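Local atomic coordinates of type I modular polyketide synthase (Streptomyces albus subsp. albus, PDB entry 6IYR), a protein that probably loads an extender acyl unit from coenzyme A onto the acyl carrier protein, through its acyltransferase domain, during salinomycin assembly. Residues L351-G356 with N375-E380. Residues are numbered along the deposited sequence; the frame is centred on the assembly and turned at random.
Sequences LSTVTG and NTVRFE
Thr353 meets Arg378 where the loop after strand 350-351 passes the start of helix 379-388. Ser352 OG accepts from Val354 N, an ST turn, and from Thr355 N, an ST motif, and also bonds Tyr368 OH. Thr353 O accepts a hydrogen bond from the backbone N of Arg378 (N to O 2.9 Å, N-H...O angle 160°) in its carbonyl plane. CB and CG of Arg378 lie against the same oxygen, each at 3.5 Å. Thr353 OG1 sits between its own N and carbonyl carbon (chi1 56°). There it runs alongside Val377, 4.0 Å from CG1, and bonds Gly218 O. Gly218 belongs to a GxSxG sequence consistent with the nucleophile elbow of acyltransferases, and Val377 also touches His219 of that turn. Val377 lies on a short, weakly bonded strand, 377-378, next to strand 279-286. Loop 351-356 and this strand thus both border the probable elbow. The Thr353 methyl, CG2, approaches the Phe379 ring obliquely. The CB of Val354 points away from 375-380, and its side chain touches Tyr368 and Asn372 of helix 366-374. Val354 O and Thr376 O each accept from one bridging water at 2.8 Å. Val354 O also lies at the edge of the Arg378 guanidinium, 3.9 Å from NE.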
ATOM      1  N   LEU A 351       3.063 -14.413   0.325  1.00 24.97           N
ATOM      2  CA  LEU A 351       3.790 -14.736  -0.864  1.00 25.03           C
ATOM      3  C   LEU A 351       5.110 -13.947  -0.893  1.00 31.68           C
ATOM      4  O   LEU A 351       5.125 -12.737  -1.046  1.00 30.07           O
ATOM      5  CB  LEU A 351       2.950 -14.483  -2.091  1.00 27.86           C
ATOM      6  CG  LEU A 351       3.642 -14.695  -3.434  1.00 31.79           C
ATOM      7  CD1 LEU A 351       4.286 -16.067  -3.526  1.00 37.01           C
ATOM      8  CD2 LEU A 351       2.657 -14.484  -4.581  1.00 31.74           C
ATOM      9  N   SER A 352       6.213 -14.649  -0.671  1.00 27.87           N
ATOM     10  CA  SER A 352       7.535 -14.031  -0.590  1.00 27.31           C
ATOM     11  C   SER A 352       7.954 -13.479  -1.927  1.00 26.42           C
ATOM     12  O   SER A 352       7.946 -14.166  -2.961  1.00 26.13           O
ATOM     13  CB  SER A 352       8.567 -15.042  -0.118  1.00 27.52           C
ATOM     14  OG  SER A 352       9.861 -14.460  -0.035  1.00 26.32           O
ATOM     15  N   THR A 353       8.357 -12.226  -1.902  1.00 24.58           N
ATOM     16  CA  THR A 353       8.959 -11.632  -3.093  1.00 27.06           C
ATOM     17  C   THR A 353      10.473 -11.873  -3.079  1.00 30.11           C
ATOM     18  O   THR A 353      11.182 -11.490  -4.018  1.00 32.38           O
ATOM     19  CB  THR A 353       8.667 -10.135  -3.147  1.00 23.90           C
ATOM     20  OG1 THR A 353       9.126  -9.516  -1.945  1.00 24.61           O
ATOM     21  CG2 THR A 353       7.174  -9.906  -3.284  1.00 25.57           C
ATOM     22  N   VAL A 354      10.950 -12.569  -2.053  1.00 27.91           N
ATOM     23  CA  VAL A 354      12.344 -13.054  -2.044  1.00 26.78           C
ATOM     24  C   VAL A 354      12.452 -14.395  -2.738  1.00 31.37           C
ATOM     25  O   VAL A 354      13.161 -14.546  -3.741  1.00 30.68           O
ATOM     26  CB  VAL A 354      12.913 -13.209  -0.636  1.00 27.99           C
ATOM     27  CG1 VAL A 354      14.373 -13.673  -0.685  1.00 37.30           C
ATOM     28  CG2 VAL A 354      12.824 -11.904   0.119  1.00 29.54           C
ATOM     29  N   THR A 355      11.661 -15.348  -2.283  1.00 33.33           N
ATOM     30  CA  THR A 355      11.721 -16.677  -2.866  1.00 28.50           C
ATOM     31  C   THR A 355      10.738 -16.889  -3.941  1.00 33.38           C
ATOM     32  O   THR A 355      10.846 -17.866  -4.666  1.00 30.77           O
ATOM     33  CB  THR A 355      11.485 -17.761  -1.832  1.00 34.66           C
ATOM     34  OG1 THR A 355      10.109 -17.724  -1.419  1.00 29.10           O
ATOM     35  CG2 THR A 355      12.412 -17.534  -0.656  1.00 31.11           C
ATOM     36  N   GLY A 356       9.701 -16.056  -4.008  1.00 31.08           N
ATOM     37  CA  GLY A 356       8.685 -16.271  -5.028  1.00 31.69           C
ATOM     38  C   GLY A 356       7.737 -17.412  -4.667  1.00 28.07           C
ATOM     39  O   GLY A 356       7.007 -17.856  -5.515  1.00 34.36           O
ATOM     40  N   ASN A 375      18.858  -9.506  -1.605  1.00 25.34           N
ATOM     41  CA  ASN A 375      18.491 -10.026  -2.899  1.00 25.54           C
ATOM     42  C   ASN A 375      17.438  -9.223  -3.650  1.00 24.52           C
ATOM     43  O   ASN A 375      16.700  -8.471  -3.053  1.00 25.16           O
ATOM     44  CB  ASN A 375      18.037 -11.459  -2.728  1.00 34.06           C
ATOM     45  CG  ASN A 375      19.215 -12.373  -2.454  1.00 38.54           C
ATOM     46  OD1 ASN A 375      19.981 -12.679  -3.363  1.00 48.00           O
ATOM     47  ND2 ASN A 375      19.521 -12.532  -1.218  1.00 36.01           N
ATOM     48  N   THR A 376      17.286  -9.539  -4.924  1.00 23.34           N
ATOM     49  CA  THR A 376      16.340  -8.880  -5.808  1.00 27.39           C
ATOM     50  C   THR A 376      14.894  -9.042  -5.305  1.00 30.28           C
ATOM     51  O   THR A 376      14.510 -10.080  -4.816  1.00 28.35           O
ATOM     52  CB  THR A 376      16.449  -9.465  -7.236  1.00 22.33           C
ATOM     53  OG1 THR A 376      17.776  -9.330  -7.715  1.00 27.54           O
ATOM     54  CG2 THR A 376      15.532  -8.793  -8.204  1.00 25.33           C
ATOM     55  N   VAL A 377      14.114  -7.982  -5.407  1.00 27.76           N
ATOM     56  CA  VAL A 377      12.735  -8.041  -5.008  1.00 25.83           C
ATOM     57  C   VAL A 377      11.975  -8.477  -6.245  1.00 28.30           C
ATOM     58  O   VAL A 377      11.870  -7.742  -7.204  1.00 27.48           O
ATOM     59  CB  VAL A 377      12.230  -6.664  -4.566  1.00 30.15           C
ATOM     60  CG1 VAL A 377      10.744  -6.697  -4.282  1.00 30.47           C
ATOM     61  CG2 VAL A 377      13.011  -6.151  -3.380  1.00 22.39           C
ATOM     62  N   ARG A 378      11.458  -9.693  -6.225  1.00 26.43           N
ATOM     63  CA  ARG A 378      10.712 -10.212  -7.362  1.00 28.05           C
ATOM     64  C   ARG A 378       9.222  -9.885  -7.270  1.00 28.73           C
ATOM     65  O   ARG A 378       8.389 -10.761  -7.143  1.00 24.70           O
ATOM     66  CB  ARG A 378      10.944 -11.707  -7.487  1.00 33.88           C
ATOM     67  CG  ARG A 378      12.387 -12.089  -7.262  1.00 50.67           C
ATOM     68  CD  ARG A 378      12.726 -13.464  -7.792  1.00 67.94           C
ATOM     69  NE  ARG A 378      14.111 -13.800  -7.479  1.00 94.23           N
ATOM     70  CZ  ARG A 378      15.146 -13.567  -8.279  1.00 84.36           C
ATOM     71  NH1 ARG A 378      16.364 -13.902  -7.886  1.00 56.55           N
ATOM     72  NH2 ARG A 378      14.958 -13.010  -9.466  1.00 74.48           N
ATOM     73  N   PHE A 379       8.914  -8.602  -7.327  1.00 26.23           N
ATOM     74  CA  PHE A 379       7.551  -8.133  -7.213  1.00 26.63           C
ATOM     75  C   PHE A 379       6.636  -8.536  -8.354  1.00 31.76           C
ATOM     76  O   PHE A 379       5.568  -9.064  -8.122  1.00 30.50           O
ATOM     77  CB  PHE A 379       7.533  -6.632  -6.993  1.00 28.45           C
ATOM     78  CG  PHE A 379       6.192  -6.091  -6.662  1.00 26.41           C
ATOM     79  CD1 PHE A 379       5.650  -6.276  -5.416  1.00 27.70           C
ATOM     80  CD2 PHE A 379       5.482  -5.381  -7.594  1.00 30.33           C
ATOM     81  CE1 PHE A 379       4.417  -5.772  -5.106  1.00 28.38           C
ATOM     82  CE2 PHE A 379       4.247  -4.877  -7.291  1.00 27.75           C
ATOM     83  CZ  PHE A 379       3.719  -5.071  -6.048  1.00 25.12           C
ATOM     84  N   GLU A 380       7.112  -8.411  -9.585  1.00 29.39           N
ATOM     85  CA  GLU A 380       6.309  -8.752 -10.748  1.00 29.06           C
ATOM     86  C   GLU A 380       5.931 -10.219 -10.740  1.00 35.26           C
ATOM     87  O   GLU A 380       4.823 -10.570 -11.059  1.00 30.78           O
ATOM     88  CB  GLU A 380       7.034  -8.428 -12.056  1.00 30.18           C
ATOM     89  CG  GLU A 380       6.315  -8.939 -13.287  1.00 32.83           C
ATOM     90  CD  GLU A 380       7.160  -8.949 -14.542  1.00 43.82           C
ATOM     91  OE1 GLU A 380       8.348  -8.616 -14.491  1.00 47.36           O
ATOM     92  OE2 GLU A 380       6.632  -9.307 -15.595  1.00 45.59           O
TER
HETATM   93  O   HOH W   1      15.104 -12.785  -4.737  1.00 28.06           O